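Local coordinates for metallo-beta-lactamase superfamily protein (Thermus thermophilus, PDB 2ZWR) that binds two zinc ions at a dinuclear site and probably acts as a hydrolase of the metallo-beta-lactamase superfamily, at residues Arg2-Thr7 against Thr43-Leu48; Pro24-Pro29 against Ala64-Ala69; Tyr16-Gly21 against Phe115-Leu120; Arg106-Gly111 against Val130-Pro135. One frame throughout, in Å; residues are numbered along the deposited sequence.

Contact 1: residues Arg2-Thr7 against Thr43-Leu48; sequences RVFPVT and TGLIPL
Phe4 lays one face of its ring against the methyl of Thr43, a CH-pi contact between an edge strand and the last turn of a helix. Followed outward from CB, the side chain sets CG anti to its own carbonyl carbon (chi1 -60°), which sends the ring toward segment 43-48. The contact begins at CG, 3.7 Å from Thr43 CG2, and is closest where CD1 comes within 3.6 Å of the same methyl. All six ring carbons lie at similar distances from CG2, as expected of a methyl centred over the ring: it stands 3.6 Å from the centroid and only 12° off the normal. From the same side of the ring but obliquely, Leu45 CD1 meets Phe4 CE2 at 3.8 Å, the two side chains crossing at about a right angle. The rim near CE2 in turn lies under one face of the Arg2 guanidinium, whose NH1 pairs with Glu19 in a salt bridge. Thr43 can offer its methyl because OG1 turns back to Leu39 O; a weak bond from Leu45 N to Thr43 OG1 (3.4 Å) spans Gly44, whose positive phi takes the chain out of the helix. The ring thus sits between strand 2-8, the outermost strand of its sheet, and the C-terminal end of helix 33-43, with Leu17 of strand 13-20 touching Thr43 and Pro24 of strand 23-27 touching Leu45.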
loop_
_atom_site.group_PDB
_atom_site.type_symbol
_atom_site.label_atom_id
_atom_site.label_comp_id
_atom_site.label_asym_id
_atom_site.label_seq_id
_atom_site.Cartn_x
_atom_site.Cartn_y
_atom_site.Cartn_z
ATOM N N ARG A 2 -4.357 7.298 14.377
ATOM C CA ARG A 2 -5.619 6.583 14.271
ATOM C C ARG A 2 -5.664 5.974 12.867
ATOM O O ARG A 2 -5.294 6.627 11.891
ATOM C CB ARG A 2 -6.808 7.516 14.509
ATOM C CG ARG A 2 -6.937 8.021 15.951
ATOM C CD ARG A 2 -7.833 9.269 16.043
ATOM N NE ARG A 2 -9.251 8.974 15.820
ATOM C CZ ARG A 2 -10.126 9.819 15.270
ATOM N NH1 ARG A 2 -9.739 11.025 14.858
ATOM N NH2 ARG A 2 -11.395 9.448 15.112
ATOM N N VAL A 3 -6.113 4.727 12.780
ATOM C CA VAL A 3 -6.040 3.953 11.532
ATOM C C VAL A 3 -7.416 3.452 11.140
ATOM O O VAL A 3 -8.061 2.737 11.914
ATOM C CB VAL A 3 -5.066 2.732 11.665
ATOM C CG1 VAL A 3 -5.002 1.922 10.362
ATOM C CG2 VAL A 3 -3.674 3.195 12.097
ATOM N N PHE A 4 -7.850 3.824 9.935
ATOM C CA PHE A 4 -9.141 3.402 9.400
ATOM C C PHE A 4 -8.998 2.598 8.101
ATOM O O PHE A 4 -8.801 3.174 7.016
ATOM C CB PHE A 4 -10.074 4.605 9.221
ATOM C CG PHE A 4 -10.349 5.346 10.497
ATOM C CD1 PHE A 4 -11.417 4.988 11.306
ATOM C CD2 PHE A 4 -9.529 6.396 10.900
ATOM C CE1 PHE A 4 -11.670 5.677 12.493
ATOM C CE2 PHE A 4 -9.775 7.084 12.091
ATOM C CZ PHE A 4 -10.843 6.720 12.881
ATOM N N PRO A 5 -9.082 1.256 8.214
ATOM C CA PRO A 5 -8.980 0.368 7.061
ATOM C C PRO A 5 -10.298 0.281 6.322
ATOM O O PRO A 5 -11.367 0.361 6.938
ATOM C CB PRO A 5 -8.660 -1.001 7.687
ATOM C CG PRO A 5 -8.529 -0.753 9.182
ATOM C CD PRO A 5 -9.267 0.497 9.462
ATOM N N VAL A 6 -10.222 0.101 5.012
ATOM C CA VAL A 6 -11.415 -0.174 4.215
ATOM C C VAL A 6 -11.051 -1.106 3.060
ATOM O O VAL A 6 -10.033 -0.913 2.385
ATOM C CB VAL A 6 -12.113 1.131 3.739
ATOM C CG1 VAL A 6 -11.170 1.992 2.867
ATOM C CG2 VAL A 6 -13.456 0.817 3.027
ATOM N N THR A 7 -11.858 -2.140 2.867
ATOM C CA THR A 7 -11.615 -3.111 1.809
ATOM C C THR A 7 -12.333 -2.674 0.534
ATOM O O THR A 7 -13.504 -2.289 0.578
ATOM C CB THR A 7 -12.010 -4.528 2.254
ATOM O OG1 THR A 7 -11.284 -4.838 3.443
ATOM C CG2 THR A 7 -11.680 -5.576 1.187
ATOM N N THR A 43 -15.287 9.725 9.478
ATOM C CA THR A 43 -14.121 9.906 10.343
ATOM C C THR A 43 -13.801 11.380 10.599
ATOM O O THR A 43 -13.137 11.705 11.573
ATOM C CB THR A 43 -12.853 9.217 9.756
ATOM O OG1 THR A 43 -12.583 9.746 8.453
ATOM C CG2 THR A 43 -13.030 7.694 9.667
ATOM N N GLY A 44 -14.252 12.259 9.703
ATOM C CA GLY A 44 -13.915 13.683 9.759
ATOM C C GLY A 44 -12.480 13.977 9.354
ATOM O O GLY A 44 -11.943 15.029 9.691
ATOM N N LEU A 45 -11.858 13.043 8.636
ATOM C CA LEU A 45 -10.453 13.174 8.217
ATOM C C LEU A 45 -10.324 13.390 6.707
ATOM O O LEU A 45 -10.882 12.625 5.921
ATOM C CB LEU A 45 -9.661 11.929 8.626
ATOM C CG LEU A 45 -9.481 11.597 10.112
ATOM C CD1 LEU A 45 -8.845 10.223 10.260
ATOM C CD2 LEU A 45 -8.636 12.666 10.820
ATOM N N ILE A 46 -9.602 14.435 6.310
ATOM C CA ILE A 46 -9.311 14.676 4.900
ATOM C C ILE A 46 -7.829 14.399 4.644
ATOM O O ILE A 46 -6.972 15.074 5.213
ATOM C CB ILE A 46 -9.640 16.129 4.464
ATOM C CG1 ILE A 46 -10.981 16.600 5.040
ATOM C CG2 ILE A 46 -9.622 16.253 2.929
ATOM C CD1 ILE A 46 -11.164 18.126 4.963
ATOM N N PRO A 47 -7.519 13.423 3.769
ATOM C CA PRO A 47 -6.106 13.109 3.506
ATOM C C PRO A 47 -5.381 14.296 2.871
ATOM O O PRO A 47 -5.990 15.066 2.121
ATOM C CB PRO A 47 -6.179 11.933 2.519
ATOM C CG PRO A 47 -7.515 12.085 1.855
ATOM C CD PRO A 47 -8.426 12.595 2.951
ATOM N N LEU A 48 -4.098 14.441 3.188
ATOM C CA LEU A 48 -3.262 15.484 2.605
ATOM C C LEU A 48 -2.446 14.957 1.428
ATOM O O LEU A 48 -1.850 15.724 0.678
ATOM C CB LEU A 48 -2.315 16.059 3.670
ATOM C CG LEU A 48 -2.985 16.755 4.858
ATOM C CD1 LEU A 48 -1.946 17.352 5.788
ATOM C CD2 LEU A 48 -3.989 17.811 4.385
#

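Contact 2: residues Pro24-Pro29 against Ala64-Ala69; sequences PVLIDP and APLVEA
Leu66 reaches from helix 63-70 toward strand 23-27 and touches Leu26 and Pro29 with a single methyl, CD1, so the whole contact turns on one carbon atom. The apolar part is small and fully buried. Leu66 CD1 lies 3.6 Å from Leu26 CD2, the two side chains crossing at about a right angle, and 4.0 Å from Pro29 CB. Leu66 extends CG anti to its carbonyl carbon and then carries on nearly straight (chi2 -177°), which carries CD1 away from the helix axis. Leu26 turns the other way about its first bond, with CG opposite the backbone N (chi1 177°), and presents CD2 to meet it. Leu36 and Phe40 of helix 33-43 also pack on Leu26, and Leu36 reaches Pro29 as well, so two helices share this patch of the sheet.

Hydrogen bonding runs within the elements and beside the contact. The helix keeps its usual i to i+4 pattern, Glu68 N to Ala64 O at 3.0 Å among others. Between the two touching residues of the other segment, Asp28 leaves the strand with positive phi (53°), and its OD2 bonds to Thr53 OG1 and to ND1 of His59. His59 is a zinc ligand, which makes Asp28 a second-shell residue that probably fixes the rotation of the imidazole. A strand that ends at the metal centre, with helices packed on the outer face of its sheet, is characteristic of the alpha-beta/beta-alpha sandwich of the metallo-beta-lactamase fold.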
loop_
_atom_site.group_PDB
_atom_site.type_symbol
_atom_site.label_atom_id
_atom_site.label_comp_id
_atom_site.label_asym_id
_atom_site.label_seq_id
_atom_site.Cartn_x
_atom_site.Cartn_y
_atom_site.Cartn_z
ATOM N N PRO A 24 -3.698 13.742 8.074
ATOM C CA PRO A 24 -4.149 12.464 7.526
ATOM C C PRO A 24 -3.508 12.115 6.191
ATOM O O PRO A 24 -3.244 12.999 5.368
ATOM C CB PRO A 24 -5.666 12.673 7.344
ATOM C CG PRO A 24 -5.994 13.915 8.133
ATOM C CD PRO A 24 -4.768 14.751 8.041
ATOM N N VAL A 25 -3.239 10.829 5.999
ATOM C CA VAL A 25 -2.850 10.303 4.694
ATOM C C VAL A 25 -3.725 9.117 4.322
ATOM O O VAL A 25 -4.267 8.418 5.188
ATOM C CB VAL A 25 -1.351 9.848 4.613
ATOM C CG1 VAL A 25 -0.430 11.039 4.613
ATOM C CG2 VAL A 25 -0.988 8.845 5.738
ATOM N N LEU A 26 -3.822 8.887 3.020
ATOM C CA LEU A 26 -4.554 7.775 2.482
ATOM C C LEU A 26 -3.598 6.835 1.744
ATOM O O LEU A 26 -2.971 7.230 0.759
ATOM C CB LEU A 26 -5.647 8.300 1.551
ATOM C CG LEU A 26 -6.501 7.275 0.816
ATOM C CD1 LEU A 26 -7.149 6.304 1.782
ATOM C CD2 LEU A 26 -7.526 8.030 -0.031
ATOM N N ILE A 27 -3.495 5.601 2.246
ATOM C CA ILE A 27 -2.626 4.561 1.683
ATOM C C ILE A 27 -3.388 3.613 0.750
ATOM O O ILE A 27 -4.371 2.993 1.162
ATOM C CB ILE A 27 -1.941 3.734 2.818
ATOM C CG1 ILE A 27 -1.067 4.640 3.690
ATOM C CG2 ILE A 27 -1.136 2.546 2.257
ATOM C CD1 ILE A 27 -0.473 3.950 4.930
ATOM N N ASP A 28 -2.907 3.493 -0.490
ATOM C CA ASP A 28 -3.436 2.550 -1.503
ATOM C C ASP A 28 -4.966 2.638 -1.768
ATOM O O ASP A 28 -5.692 1.650 -1.553
ATOM C CB ASP A 28 -3.073 1.094 -1.159
ATOM C CG ASP A 28 -1.576 0.821 -1.157
ATOM O OD1 ASP A 28 -0.776 1.724 -1.469
ATOM O OD2 ASP A 28 -1.201 -0.332 -0.839
ATOM N N PRO A 29 -5.457 3.795 -2.262
ATOM C CA PRO A 29 -6.887 3.867 -2.626
ATOM C C PRO A 29 -7.166 3.065 -3.904
ATOM O O PRO A 29 -7.080 3.614 -4.997
ATOM C CB PRO A 29 -7.106 5.362 -2.887
ATOM C CG PRO A 29 -5.736 5.887 -3.276
ATOM C CD PRO A 29 -4.739 5.056 -2.534
ATOM N N ALA A 64 -7.226 8.502 -9.411
ATOM C CA ALA A 64 -7.643 9.596 -10.314
ATOM C C ALA A 64 -8.801 10.504 -9.820
ATOM O O ALA A 64 -8.642 11.727 -9.796
ATOM C CB ALA A 64 -7.910 9.077 -11.736
ATOM N N PRO A 65 -9.966 9.917 -9.446
ATOM C CA PRO A 65 -11.051 10.752 -8.902
ATOM C C PRO A 65 -10.682 11.542 -7.651
ATOM O O PRO A 65 -11.127 12.681 -7.499
ATOM C CB PRO A 65 -12.170 9.741 -8.586
ATOM C CG PRO A 65 -11.506 8.378 -8.581
ATOM C CD PRO A 65 -10.369 8.497 -9.559
ATOM N N LEU A 66 -9.877 10.953 -6.770
ATOM C CA LEU A 66 -9.479 11.628 -5.534
ATOM C C LEU A 66 -8.490 12.771 -5.769
ATOM O O LEU A 66 -8.544 13.776 -5.078
ATOM C CB LEU A 66 -8.923 10.621 -4.524
ATOM C CG LEU A 66 -9.952 9.579 -4.056
ATOM C CD1 LEU A 66 -9.356 8.654 -3.009
ATOM C CD2 LEU A 66 -11.221 10.232 -3.531
ATOM N N VAL A 67 -7.608 12.612 -6.756
ATOM C CA VAL A 67 -6.691 13.677 -7.169
ATOM C C VAL A 67 -7.466 14.823 -7.843
ATOM O O VAL A 67 -7.221 15.997 -7.566
ATOM C CB VAL A 67 -5.574 13.128 -8.104
ATOM C CG1 VAL A 67 -4.806 14.249 -8.767
ATOM C CG2 VAL A 67 -4.626 12.214 -7.325
ATOM N N GLU A 68 -8.405 14.467 -8.714
ATOM C CA GLU A 68 -9.299 15.440 -9.345
ATOM C C GLU A 68 -10.102 16.256 -8.312
ATOM O O GLU A 68 -10.211 17.476 -8.431
ATOM C CB GLU A 68 -10.259 14.733 -10.312
ATOM C CG GLU A 68 -11.039 15.703 -11.195
ATOM C CD GLU A 68 -11.936 15.010 -12.204
ATOM O OE1 GLU A 68 -12.552 13.956 -11.872
ATOM O OE2 GLU A 68 -12.035 15.540 -13.338
ATOM N N ALA A 69 -10.659 15.585 -7.304
ATOM C CA ALA A 69 -11.486 16.264 -6.301
ATOM C C ALA A 69 -10.673 17.071 -5.286
ATOM O O ALA A 69 -11.087 18.161 -4.886
ATOM C CB ALA A 69 -12.375 15.267 -5.591
#

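Contact 3: residues Tyr16-Gly21 against Phe115-Leu120; sequences YLVETG and FGFQVL
Thr20 presses its side chain against the carbonyl oxygen of Phe115, and here the contact is tight: Thr20 CB lies 3.3 Å and Thr20 CG2 3.4 Å from Phe115 O. The hydroxyl takes no hydrogen bond from this approach. OG1 is occupied by Glu22 N and Gly23 O in the turn that follows the strand, and toward Phe115 it merely stands in the plane of the ring at its edge, 4.0 Å from CD1.

Deeper between the sheets the packing is looser. Phe117 extends its ring back toward strand 13-20, where Val18 CG1 faces the ring edge near its plane, 4.1 Å from Phe117 CZ. Thr20 CG2 stays at a similar range, 4.2 Å from Phe117 CE2. Met1 touches both Val18 and Phe117, adding to this apolar layer. The solvent side lies at the turn ends, with Gly21 and Gly116 exposed and Phe115 partly so, although Val25 covers part of Phe115.

The chemistry is that of a threonine used in two ways. Its polar atom is satisfied by its own turn, while its carbons pack against Phe115 O and, at longer range, the Phe117 ring; van der Waals packing holds the contact, without hydrogen bonds between the two segments.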
loop_
_atom_site.group_PDB
_atom_site.type_symbol
_atom_site.label_atom_id
_atom_site.label_comp_id
_atom_site.label_asym_id
_atom_site.label_seq_id
_atom_site.Cartn_x
_atom_site.Cartn_y
_atom_site.Cartn_z
ATOM N N TYR A 16 -5.943 2.375 3.654
ATOM C CA TYR A 16 -5.831 2.838 5.031
ATOM C C TYR A 16 -5.844 4.349 5.062
ATOM O O TYR A 16 -4.990 4.993 4.447
ATOM C CB TYR A 16 -4.561 2.284 5.723
ATOM C CG TYR A 16 -4.543 0.763 5.815
ATOM C CD1 TYR A 16 -5.141 0.099 6.891
ATOM C CD2 TYR A 16 -3.962 -0.007 4.809
ATOM C CE1 TYR A 16 -5.156 -1.308 6.963
ATOM C CE2 TYR A 16 -3.974 -1.410 4.874
ATOM C CZ TYR A 16 -4.572 -2.047 5.954
ATOM O OH TYR A 16 -4.574 -3.427 6.019
ATOM N N LEU A 17 -6.842 4.902 5.749
ATOM C CA LEU A 17 -6.891 6.316 6.075
ATOM C C LEU A 17 -6.283 6.465 7.463
ATOM O O LEU A 17 -6.804 5.950 8.443
ATOM C CB LEU A 17 -8.329 6.842 6.028
ATOM C CG LEU A 17 -8.564 8.323 6.368
ATOM C CD1 LEU A 17 -7.865 9.277 5.382
ATOM C CD2 LEU A 17 -10.078 8.632 6.471
ATOM N N VAL A 18 -5.153 7.150 7.527
ATOM C CA VAL A 18 -4.329 7.165 8.729
ATOM C C VAL A 18 -4.135 8.607 9.173
ATOM O O VAL A 18 -3.697 9.451 8.384
ATOM C CB VAL A 18 -2.928 6.526 8.473
ATOM C CG1 VAL A 18 -2.091 6.511 9.752
ATOM C CG2 VAL A 18 -3.067 5.112 7.880
ATOM N N GLU A 19 -4.458 8.883 10.430
ATOM C CA GLU A 19 -4.163 10.185 11.019
ATOM C C GLU A 19 -2.724 10.166 11.520
ATOM O O GLU A 19 -2.377 9.367 12.366
ATOM C CB GLU A 19 -5.143 10.526 12.154
ATOM C CG GLU A 19 -5.054 11.997 12.621
ATOM C CD GLU A 19 -6.207 12.435 13.543
ATOM O OE1 GLU A 19 -6.943 11.565 14.079
ATOM O OE2 GLU A 19 -6.370 13.667 13.732
ATOM N N THR A 20 -1.881 11.035 10.978
ATOM C CA THR A 20 -0.494 11.122 11.436
ATOM C C THR A 20 -0.284 12.423 12.218
ATOM O O THR A 20 -1.164 13.288 12.257
ATOM C CB THR A 20 0.523 11.007 10.252
ATOM O OG1 THR A 20 0.741 12.291 9.650
ATOM C CG2 THR A 20 0.023 10.017 9.181
ATOM N N GLY A 21 0.878 12.554 12.848
ATOM C CA GLY A 21 1.246 13.801 13.523
ATOM C C GLY A 21 1.363 14.981 12.567
ATOM O O GLY A 21 1.377 16.136 13.003
ATOM N N PHE A 115 5.276 11.992 6.696
ATOM C CA PHE A 115 4.064 11.800 7.485
ATOM C C PHE A 115 4.256 10.823 8.638
ATOM O O PHE A 115 3.366 10.028 8.945
ATOM C CB PHE A 115 2.896 11.368 6.590
ATOM C CG PHE A 115 2.486 12.405 5.580
ATOM C CD1 PHE A 115 1.620 13.439 5.938
ATOM C CD2 PHE A 115 2.946 12.332 4.267
ATOM C CE1 PHE A 115 1.229 14.400 5.000
ATOM C CE2 PHE A 115 2.558 13.275 3.314
ATOM C CZ PHE A 115 1.696 14.312 3.679
ATOM N N GLY A 116 5.423 10.897 9.279
ATOM C CA GLY A 116 5.712 10.089 10.459
ATOM C C GLY A 116 6.123 8.659 10.157
ATOM O O GLY A 116 6.268 7.855 11.088
ATOM N N PHE A 117 6.313 8.342 8.871
ATOM C CA PHE A 117 6.743 7.004 8.441
ATOM C C PHE A 117 8.191 6.987 7.952
ATOM O O PHE A 117 8.698 7.982 7.430
ATOM C CB PHE A 117 5.852 6.470 7.297
ATOM C CG PHE A 117 4.409 6.226 7.688
ATOM C CD1 PHE A 117 4.071 5.211 8.575
ATOM C CD2 PHE A 117 3.391 7.002 7.138
ATOM C CE1 PHE A 117 2.743 4.989 8.922
ATOM C CE2 PHE A 117 2.067 6.794 7.473
ATOM C CZ PHE A 117 1.735 5.786 8.363
ATOM N N GLN A 118 8.840 5.840 8.096
ATOM C CA GLN A 118 10.103 5.585 7.417
ATOM C C GLN A 118 9.803 4.661 6.235
ATOM O O GLN A 118 9.119 3.642 6.389
ATOM C CB GLN A 118 11.108 4.949 8.382
ATOM C CG GLN A 118 12.416 4.477 7.739
ATOM C CD GLN A 118 13.358 3.743 8.717
ATOM O OE1 GLN A 118 14.555 3.617 8.449
ATOM N NE2 GLN A 118 12.823 3.268 9.844
ATOM N N VAL A 119 10.304 5.025 5.058
ATOM C CA VAL A 119 10.102 4.234 3.850
ATOM C C VAL A 119 11.139 3.111 3.754
ATOM O O VAL A 119 12.348 3.350 3.817
ATOM C CB VAL A 119 10.097 5.123 2.580
ATOM C CG1 VAL A 119 9.981 4.281 1.285
ATOM C CG2 VAL A 119 8.969 6.148 2.655
ATOM N N LEU A 120 10.637 1.884 3.638
ATOM C CA LEU A 120 11.455 0.700 3.405
ATOM C C LEU A 120 11.215 0.238 1.976
ATOM O O LEU A 120 10.084 -0.098 1.625
ATOM C CB LEU A 120 11.051 -0.420 4.372
ATOM C CG LEU A 120 11.551 -0.491 5.828
ATOM C CD1 LEU A 120 11.820 0.862 6.447
ATOM C CD2 LEU A 120 10.570 -1.275 6.692
#

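Contact 4: residues Arg106-Gly111 against Val130-Pro135; sequences RPLEEG and VAFYDP
Leu108 CD1 sits at the edge of the Phe132 ring, near its plane, 3.6 Å from Phe132 CZ and 3.8 Å from Phe132 CE1. The same methyl also meets Val130 CG2 at 3.9 Å, so one leucine branch bridges two residues of the strand that lie on the same side of it. The two torsions of Leu108 explain the reach: CG is anti to the carbonyl carbon (chi1 -66°) and CD1 continues the chain almost straight (chi2 173°). Leu108 and Phe132 cross at about a right angle, and the methyl meets the ring at its rim.

One shell out, the backbones hold these groups in place. Backbone hydrogen bonds tie Leu108 to Leu76 of strand 74-76 and Val130 to Thr53, whose side chain also touches Phe132. Phe117 packs on Phe132 and Val119 on Val130, both from the neighbouring strand 117-121. Further along, Glu110 OE1 binds Arg170 and the backbone N of His121.

Strand 106-107 is an outer strand of one mixed sheet and strand 130-134 an inner strand of the other. Leu108, just past the end of strand 106-107, points into aliphatic and aromatic side chains of strand 130-134, in the buried core between the two sheets of the metallo-beta-lactamase sandwich.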
loop_
_atom_site.group_PDB
_atom_site.type_symbol
_atom_site.label_atom_id
_atom_site.label_comp_id
_atom_site.label_asym_id
_atom_site.label_seq_id
_atom_site.Cartn_x
_atom_site.Cartn_y
_atom_site.Cartn_z
ATOM N N ARG A 106 5.015 12.072 -6.905
ATOM C CA ARG A 106 6.174 12.431 -6.097
ATOM C C ARG A 106 6.888 11.152 -5.680
ATOM O O ARG A 106 6.239 10.147 -5.385
ATOM C CB ARG A 106 5.756 13.234 -4.861
ATOM C CG ARG A 106 5.089 14.556 -5.211
ATOM C CD ARG A 106 4.703 15.346 -3.984
ATOM N NE ARG A 106 4.029 16.603 -4.335
ATOM C CZ ARG A 106 3.644 17.522 -3.449
ATOM N NH1 ARG A 106 3.840 17.329 -2.147
ATOM N NH2 ARG A 106 3.046 18.626 -3.864
ATOM N N PRO A 107 8.231 11.173 -5.691
ATOM C CA PRO A 107 8.977 9.948 -5.431
ATOM C C PRO A 107 9.072 9.498 -3.967
ATOM O O PRO A 107 9.050 10.310 -3.028
ATOM C CB PRO A 107 10.372 10.265 -5.985
ATOM C CG PRO A 107 10.491 11.722 -5.906
ATOM C CD PRO A 107 9.114 12.310 -5.997
ATOM N N LEU A 108 9.167 8.190 -3.805
ATOM C CA LEU A 108 9.537 7.576 -2.545
ATOM C C LEU A 108 10.930 6.963 -2.725
ATOM O O LEU A 108 11.369 6.741 -3.857
ATOM C CB LEU A 108 8.518 6.504 -2.148
ATOM C CG LEU A 108 7.098 6.983 -1.810
ATOM C CD1 LEU A 108 6.171 5.792 -1.614
ATOM C CD2 LEU A 108 7.100 7.887 -0.583
ATOM N N GLU A 109 11.612 6.701 -1.615
ATOM C CA GLU A 109 12.966 6.160 -1.632
ATOM C C GLU A 109 13.234 5.475 -0.301
ATOM O O GLU A 109 12.737 5.920 0.732
ATOM C CB GLU A 109 13.983 7.292 -1.878
ATOM C CG GLU A 109 15.459 6.879 -1.794
ATOM C CD GLU A 109 16.414 7.882 -2.432
ATOM O OE1 GLU A 109 16.334 9.077 -2.068
ATOM O OE2 GLU A 109 17.230 7.453 -3.306
ATOM N N GLU A 110 14.015 4.397 -0.325
ATOM C CA GLU A 110 14.518 3.774 0.905
ATOM C C GLU A 110 15.097 4.852 1.828
ATOM O O GLU A 110 15.900 5.677 1.383
ATOM C CB GLU A 110 15.590 2.730 0.570
ATOM C CG GLU A 110 16.328 2.153 1.768
ATOM C CD GLU A 110 15.502 1.145 2.529
ATOM O OE1 GLU A 110 14.975 0.218 1.888
ATOM O OE2 GLU A 110 15.382 1.274 3.768
ATOM N N GLY A 111 14.662 4.858 3.090
ATOM C CA GLY A 111 15.189 5.767 4.107
ATOM C C GLY A 111 14.462 7.097 4.251
ATOM O O GLY A 111 14.680 7.823 5.226
ATOM N N VAL A 130 7.150 -0.702 -1.568
ATOM C CA VAL A 130 7.668 -0.177 -0.299
ATOM C C VAL A 130 6.788 -0.580 0.879
ATOM O O VAL A 130 5.681 -1.094 0.687
ATOM C CB VAL A 130 7.854 1.379 -0.303
ATOM C CG1 VAL A 130 8.816 1.821 -1.407
ATOM C CG2 VAL A 130 6.507 2.119 -0.394
ATOM N N ALA A 131 7.300 -0.369 2.096
ATOM C CA ALA A 131 6.471 -0.386 3.303
ATOM C C ALA A 131 6.630 0.934 4.030
ATOM O O ALA A 131 7.708 1.541 3.993
ATOM C CB ALA A 131 6.861 -1.541 4.230
ATOM N N PHE A 132 5.553 1.374 4.677
ATOM C CA PHE A 132 5.555 2.577 5.489
ATOM C C PHE A 132 5.598 2.169 6.938
ATOM O O PHE A 132 4.618 1.639 7.466
ATOM C CB PHE A 132 4.327 3.454 5.186
ATOM C CG PHE A 132 4.228 3.842 3.747
ATOM C CD1 PHE A 132 5.011 4.874 3.243
ATOM C CD2 PHE A 132 3.374 3.153 2.882
ATOM C CE1 PHE A 132 4.946 5.228 1.903
ATOM C CE2 PHE A 132 3.288 3.497 1.544
ATOM C CZ PHE A 132 4.084 4.534 1.046
ATOM N N TYR A 133 6.741 2.428 7.572
ATOM C CA TYR A 133 7.044 1.924 8.915
ATOM C C TYR A 133 6.957 3.021 9.980
ATOM O O TYR A 133 7.567 4.089 9.849
ATOM C CB TYR A 133 8.427 1.229 8.935
ATOM C CG TYR A 133 8.829 0.675 10.294
ATOM C CD1 TYR A 133 7.937 -0.092 11.050
ATOM C CD2 TYR A 133 10.110 0.905 10.819
ATOM C CE1 TYR A 133 8.290 -0.591 12.299
ATOM C CE2 TYR A 133 10.475 0.400 12.072
ATOM C CZ TYR A 133 9.560 -0.352 12.799
ATOM O OH TYR A 133 9.901 -0.858 14.036
ATOM N N ASP A 134 6.184 2.741 11.024
ATOM C CA ASP A 134 6.006 3.650 12.143
ATOM C C ASP A 134 6.510 2.985 13.437
ATOM O O ASP A 134 5.748 2.330 14.151
ATOM C CB ASP A 134 4.535 4.087 12.233
ATOM C CG ASP A 134 4.166 4.684 13.586
ATOM O OD1 ASP A 134 4.998 5.373 14.210
ATOM O OD2 ASP A 134 3.023 4.454 14.024
ATOM N N PRO A 135 7.815 3.147 13.734
ATOM C CA PRO A 135 8.431 2.512 14.903
ATOM C C PRO A 135 7.812 2.926 16.233
ATOM O O PRO A 135 7.739 2.113 17.154
ATOM C CB PRO A 135 9.895 2.975 14.837
ATOM C CG PRO A 135 9.903 4.161 13.929
ATOM C CD PRO A 135 8.789 3.941 12.957
#

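From the N terminus, strand 2-8 is first held by contact 1, which closes a loop to the end of helix 33-43. Contact 3 opens inside that loop at strand 13-20 and closes far later at 115-120, so the two cross. Contact 2 also crosses contact 1, running from strand 23-27 to helix 63-70, and lies wholly within the long span of contact 3. Contact 4 begins only after contacts 1 and 2 have closed, and it crosses contact 3. Contacts 1 and 2 thus bind helical ends and helices to the N-terminal sheet, whereas contacts 3 and 4 join that sheet to the second one.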